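Local atomic coordinates of MGS-MChE2 (Uncultured bacterium, PDB entry 5JD6), a protein that probably hydrolyses ester bonds as an esterase of the alpha/beta hydrolase fold, recovered from a lagoon-sediment metagenome. Residues 66-78 with 95-107. Residues are numbered along the deposited sequence; the frame is centred on the assembly and turned at random.
Sequences VGTFARYLKEFVD and HIALLATKMFPEI
V66 opens the contact with one methyl, CG1. It lies 3.6 Å from I96 CD1, reaches L99 CD2 as well, and sits over one face of the H95 ring. CG1 points this way because it stands anti to the backbone N (chi1 177°). G67 has no side chain, and L99 CD2 rests on its CA at 3.6 Å. F69 meets I96 CD1 with CB and with the edge of its ring, while the rest of the ring leads away. A70 is the knob of the interface, its methyl seated in a hole formed by I96, L99, A100 and M103. The nearest CA atoms across the contact are those of A70 and A100, 5.0 Å apart. R71 lays its aliphatic CG at the edge of the F104 ring, and the methyl CE of M103 approaches its NH1. L73 CD2 packs on A100 CB at 3.6 Å. K74 bends at chi2 (60°) and runs its chain over one face of F104, with CG 3.8 Å from the ring centroid, a CH-pi contact. M103 CB lies on the opposite face. K74 NZ stays on its chain's side of the ring, at most weakly attracted, and makes a salt bridge to D78 OD2 (2.7 Å). With an alanine here in place of F104, the K74 chain would probably lose its aromatic support and a gap open towards M103. Further along, V77 CG1 packs against I107 CG1 at 3.8 Å. The axes of helices 66-78 and 95-103 cross at -70°, 8.6 Å apart. The second belongs to helix 92-103, which follows strand 85-91 and a probable nucleophile elbow, touched by I96. Both helices rest on the central sheet: L73 reaches strands 20-25 and 85-91, and A97 packs on strands 20-25 and 108-113.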
loop_
_atom_site.group_PDB
_atom_site.type_symbol
_atom_site.label_atom_id
_atom_site.label_comp_id
_atom_site.label_asym_id
_atom_site.label_seq_id
_atom_site.Cartn_x
_atom_site.Cartn_y
_atom_site.Cartn_z
ATOM N N VAL A 66 -2.306 6.917 11.395
ATOM C CA VAL A 66 -1.467 6.190 10.453
ATOM C C VAL A 66 -0.497 5.285 11.208
ATOM O O VAL A 66 -0.178 4.182 10.758
ATOM C CB VAL A 66 -0.700 7.162 9.533
ATOM C CG1 VAL A 66 0.240 6.412 8.605
ATOM C CG2 VAL A 66 -1.682 7.992 8.727
ATOM N N GLY A 67 -0.048 5.750 12.370
ATOM C CA GLY A 67 0.830 4.970 13.224
ATOM C C GLY A 67 0.177 3.697 13.726
ATOM O O GLY A 67 0.825 2.655 13.830
ATOM N N THR A 68 -1.114 3.782 14.035
ATOM C CA THR A 68 -1.876 2.626 14.499
ATOM C C THR A 68 -2.015 1.573 13.403
ATOM O O THR A 68 -1.849 0.377 13.650
ATOM C CB THR A 68 -3.278 3.038 14.984
ATOM O OG1 THR A 68 -3.160 3.831 16.172
ATOM C CG2 THR A 68 -4.123 1.812 15.287
ATOM N N PHE A 69 -2.317 2.025 12.191
ATOM C CA PHE A 69 -2.469 1.125 11.054
ATOM C C PHE A 69 -1.151 0.424 10.740
ATOM O O PHE A 69 -1.132 -0.758 10.396
ATOM C CB PHE A 69 -2.972 1.889 9.830
ATOM C CG PHE A 69 -4.268 2.616 10.057
ATOM C CD1 PHE A 69 -5.244 2.077 10.879
ATOM C CD2 PHE A 69 -4.506 3.841 9.455
ATOM C CE1 PHE A 69 -6.437 2.744 11.093
ATOM C CE2 PHE A 69 -5.696 4.513 9.666
ATOM C CZ PHE A 69 -6.663 3.963 10.486
ATOM N N ALA A 70 -0.053 1.162 10.866
ATOM C CA ALA A 70 1.279 0.607 10.643
ATOM C C ALA A 70 1.589 -0.494 11.653
ATOM O O ALA A 70 2.108 -1.549 11.291
ATOM C CB ALA A 70 2.331 1.704 10.716
ATOM N N ARG A 71 1.269 -0.240 12.918
ATOM C CA ARG A 71 1.479 -1.231 13.969
ATOM C C ARG A 71 0.543 -2.425 13.796
ATOM O O ARG A 71 0.880 -3.547 14.174
ATOM C CB ARG A 71 1.290 -0.600 15.352
ATOM C CG ARG A 71 2.463 0.263 15.798
ATOM C CD ARG A 71 2.296 0.741 17.233
ATOM N NE ARG A 71 1.275 1.776 17.352
ATOM C CZ ARG A 71 1.515 3.077 17.224
ATOM N NH1 ARG A 71 2.745 3.505 16.972
ATOM N NH2 ARG A 71 0.525 3.950 17.345
ATOM N N TYR A 72 -0.631 -2.179 13.225
ATOM C CA TYR A 72 -1.567 -3.253 12.920
ATOM C C TYR A 72 -0.976 -4.160 11.848
ATOM O O TYR A 72 -1.099 -5.384 11.920
ATOM C CB TYR A 72 -2.913 -2.689 12.460
ATOM C CG TYR A 72 -3.982 -3.738 12.234
ATOM C CD1 TYR A 72 -4.871 -4.077 13.246
ATOM C CD2 TYR A 72 -4.107 -4.381 11.008
ATOM C CE1 TYR A 72 -5.853 -5.030 13.045
ATOM C CE2 TYR A 72 -5.086 -5.337 10.799
ATOM C CZ TYR A 72 -5.956 -5.657 11.820
ATOM O OH TYR A 72 -6.931 -6.607 11.617
ATOM N N LEU A 73 -0.341 -3.548 10.854
ATOM C CA LEU A 73 0.330 -4.292 9.796
ATOM C C LEU A 73 1.448 -5.148 10.376
ATOM O O LEU A 73 1.601 -6.317 10.017
ATOM C CB LEU A 73 0.890 -3.340 8.736
ATOM C CG LEU A 73 1.865 -3.976 7.742
ATOM C CD1 LEU A 73 1.163 -5.023 6.892
ATOM C CD2 LEU A 73 2.523 -2.920 6.870
ATOM N N LYS A 74 2.225 -4.552 11.275
ATOM C CA LYS A 74 3.296 -5.259 11.967
ATOM C C LYS A 74 2.744 -6.453 12.739
ATOM O O LYS A 74 3.318 -7.542 12.713
ATOM C CB LYS A 74 4.035 -4.312 12.913
ATOM C CG LYS A 74 5.193 -4.946 13.663
ATOM C CD LYS A 74 6.244 -5.484 12.707
ATOM C CE LYS A 74 7.548 -5.773 13.434
ATOM N NZ LYS A 74 7.352 -6.679 14.600
ATOM N N GLU A 75 1.621 -6.242 13.417
ATOM C CA GLU A 75 0.974 -7.309 14.170
ATOM C C GLU A 75 0.517 -8.432 13.241
ATOM O O GLU A 75 0.533 -9.603 13.617
ATOM C CB GLU A 75 -0.213 -6.763 14.966
ATOM C CG GLU A 75 -0.846 -7.779 15.905
ATOM C CD GLU A 75 -2.033 -7.217 16.661
ATOM O OE1 GLU A 75 -2.426 -6.064 16.382
ATOM O OE2 GLU A 75 -2.574 -7.931 17.533
ATOM N N PHE A 76 0.118 -8.066 12.025
ATOM C CA PHE A 76 -0.335 -9.045 11.041
ATOM C C PHE A 76 0.818 -9.906 10.535
ATOM O O PHE A 76 0.697 -11.127 10.449
ATOM C CB PHE A 76 -1.021 -8.351 9.863
ATOM C CG PHE A 76 -1.419 -9.288 8.755
ATOM C CD1 PHE A 76 -2.445 -10.202 8.937
ATOM C CD2 PHE A 76 -0.768 -9.254 7.532
ATOM C CE1 PHE A 76 -2.814 -11.067 7.921
ATOM C CE2 PHE A 76 -1.130 -10.115 6.511
ATOM C CZ PHE A 76 -2.156 -11.022 6.706
ATOM N N VAL A 77 1.933 -9.266 10.202
ATOM C CA VAL A 77 3.108 -9.982 9.714
ATOM C C VAL A 77 3.681 -10.884 10.804
ATOM O O VAL A 77 4.050 -12.031 10.541
ATOM C CB VAL A 77 4.200 -9.010 9.221
ATOM C CG1 VAL A 77 5.426 -9.778 8.756
ATOM C CG2 VAL A 77 3.660 -8.135 8.100
ATOM N N ASP A 78 3.746 -10.361 12.026
ATOM C CA ASP A 78 4.211 -11.140 13.170
ATOM C C ASP A 78 3.309 -12.346 13.406
ATOM O O ASP A 78 3.791 -13.451 13.653
ATOM C CB ASP A 78 4.270 -10.276 14.433
ATOM C CG ASP A 78 5.330 -9.194 14.352
ATOM O OD1 ASP A 78 6.279 -9.347 13.553
ATOM O OD2 ASP A 78 5.217 -8.193 15.091
ATOM N N HIS A 95 1.202 4.992 2.231
ATOM C CA HIS A 95 1.655 5.772 3.378
ATOM C C HIS A 95 1.823 4.870 4.598
ATOM O O HIS A 95 2.799 4.995 5.341
ATOM C CB HIS A 95 0.670 6.905 3.676
ATOM C CG HIS A 95 1.213 7.953 4.595
ATOM N ND1 HIS A 95 0.496 9.078 4.942
ATOM C CD2 HIS A 95 2.401 8.053 5.235
ATOM C CE1 HIS A 95 1.221 9.825 5.759
ATOM N NE2 HIS A 95 2.379 9.224 5.952
ATOM N N ILE A 96 0.872 3.959 4.796
ATOM C CA ILE A 96 0.960 2.980 5.874
ATOM C C ILE A 96 2.197 2.111 5.695
ATOM O O ILE A 96 2.925 1.840 6.651
ATOM C CB ILE A 96 -0.281 2.065 5.933
ATOM C CG1 ILE A 96 -1.569 2.887 5.910
ATOM C CG2 ILE A 96 -0.226 1.173 7.165
ATOM C CD1 ILE A 96 -1.708 3.838 7.066
ATOM N N ALA A 97 2.422 1.675 4.458
ATOM C CA ALA A 97 3.568 0.839 4.125
ATOM C C ALA A 97 4.878 1.575 4.386
ATOM O O ALA A 97 5.810 1.012 4.960
ATOM C CB ALA A 97 3.490 0.391 2.674
ATOM N N LEU A 98 4.937 2.834 3.960
ATOM C CA LEU A 98 6.109 3.675 4.187
ATOM C C LEU A 98 6.431 3.804 5.671
ATOM O O LEU A 98 7.571 3.595 6.086
ATOM C CB LEU A 98 5.895 5.064 3.582
ATOM C CG LEU A 98 6.255 5.229 2.107
ATOM C CD1 LEU A 98 5.419 6.326 1.474
ATOM C CD2 LEU A 98 7.739 5.529 1.951
ATOM N N LEU A 99 5.423 4.148 6.466
ATOM C CA LEU A 99 5.612 4.323 7.899
ATOM C C LEU A 99 6.045 3.017 8.552
ATOM O O LEU A 99 6.881 3.013 9.455
ATOM C CB LEU A 99 4.333 4.844 8.555
ATOM C CG LEU A 99 4.454 5.179 10.044
ATOM C CD1 LEU A 99 5.637 6.100 10.296
ATOM C CD2 LEU A 99 3.173 5.807 10.560
ATOM N N ALA A 100 5.481 1.909 8.082
ATOM C CA ALA A 100 5.832 0.592 8.598
ATOM C C ALA A 100 7.290 0.253 8.298
ATOM O O ALA A 100 7.986 -0.318 9.138
ATOM C CB ALA A 100 4.913 -0.466 8.016
ATOM N N THR A 101 7.746 0.607 7.100
ATOM C CA THR A 101 9.136 0.384 6.713
ATOM C C THR A 101 10.076 1.267 7.531
ATOM O O THR A 101 11.219 0.897 7.797
ATOM C CB THR A 101 9.360 0.657 5.215
ATOM O OG1 THR A 101 8.891 1.970 4.893
ATOM C CG2 THR A 101 8.609 -0.354 4.369
ATOM N N LYS A 102 9.586 2.438 7.923
ATOM C CA LYS A 102 10.346 3.344 8.775
ATOM C C LYS A 102 10.434 2.814 10.204
ATOM O O LYS A 102 11.503 2.817 10.816
ATOM C CB LYS A 102 9.714 4.737 8.775
ATOM C CG LYS A 102 10.240 5.652 9.866
ATOM C CD LYS A 102 9.321 6.845 10.072
ATOM C CE LYS A 102 9.562 7.497 11.423
ATOM N NZ LYS A 102 8.401 8.323 11.858
ATOM N N MET A 103 9.300 2.357 10.728
ATOM C CA MET A 103 9.230 1.864 12.098
ATOM C C MET A 103 9.842 0.474 12.241
ATOM O O MET A 103 10.527 0.190 13.222
ATOM C CB MET A 103 7.779 1.845 12.581
ATOM C CG MET A 103 7.122 3.215 12.619
ATOM S SD MET A 103 5.378 3.151 13.078
ATOM C CE MET A 103 5.494 2.579 14.771
ATOM N N PHE A 104 9.595 -0.388 11.258
ATOM C CA PHE A 104 10.067 -1.769 11.324
ATOM C C PHE A 104 10.748 -2.202 10.027
ATOM O O PHE A 104 10.197 -3.002 9.271
ATOM C CB PHE A 104 8.900 -2.707 11.640
ATOM C CG PHE A 104 7.893 -2.119 12.588
ATOM C CD1 PHE A 104 8.176 -2.005 13.939
ATOM C CD2 PHE A 104 6.664 -1.676 12.125
ATOM C CE1 PHE A 104 7.252 -1.459 14.813
ATOM C CE2 PHE A 104 5.735 -1.131 12.994
ATOM C CZ PHE A 104 6.030 -1.023 14.339
ATOM N N PRO A 105 11.962 -1.685 9.774
ATOM C CA PRO A 105 12.686 -1.967 8.528
ATOM C C PRO A 105 13.164 -3.412 8.424
ATOM O O PRO A 105 13.284 -3.943 7.320
ATOM C CB PRO A 105 13.878 -1.008 8.595
ATOM C CG PRO A 105 14.104 -0.800 10.051
ATOM C CD PRO A 105 12.739 -0.823 10.681
ATOM N N GLU A 106 13.426 -4.040 9.566
ATOM C CA GLU A 106 13.946 -5.403 9.598
ATOM C C GLU A 106 12.900 -6.433 9.180
ATOM O O GLU A 106 13.221 -7.604 8.972
ATOM C CB GLU A 106 14.473 -5.741 10.997
ATOM C CG GLU A 106 13.503 -5.434 12.131
ATOM C CD GLU A 106 13.568 -3.986 12.587
ATOM O OE1 GLU A 106 14.617 -3.340 12.376
ATOM O OE2 GLU A 106 12.568 -3.493 13.151
ATOM N N ILE A 107 11.652 -5.996 9.057
ATOM C CA ILE A 107 10.563 -6.896 8.698
ATOM C C ILE A 107 10.172 -6.723 7.229
ATOM O O ILE A 107 9.355 -7.476 6.698
ATOM C CB ILE A 107 9.329 -6.669 9.607
ATOM C CG1 ILE A 107 8.629 -7.996 9.907
ATOM C CG2 ILE A 107 8.374 -5.636 9.008
ATOM C CD1 ILE A 107 9.453 -8.935 10.761
#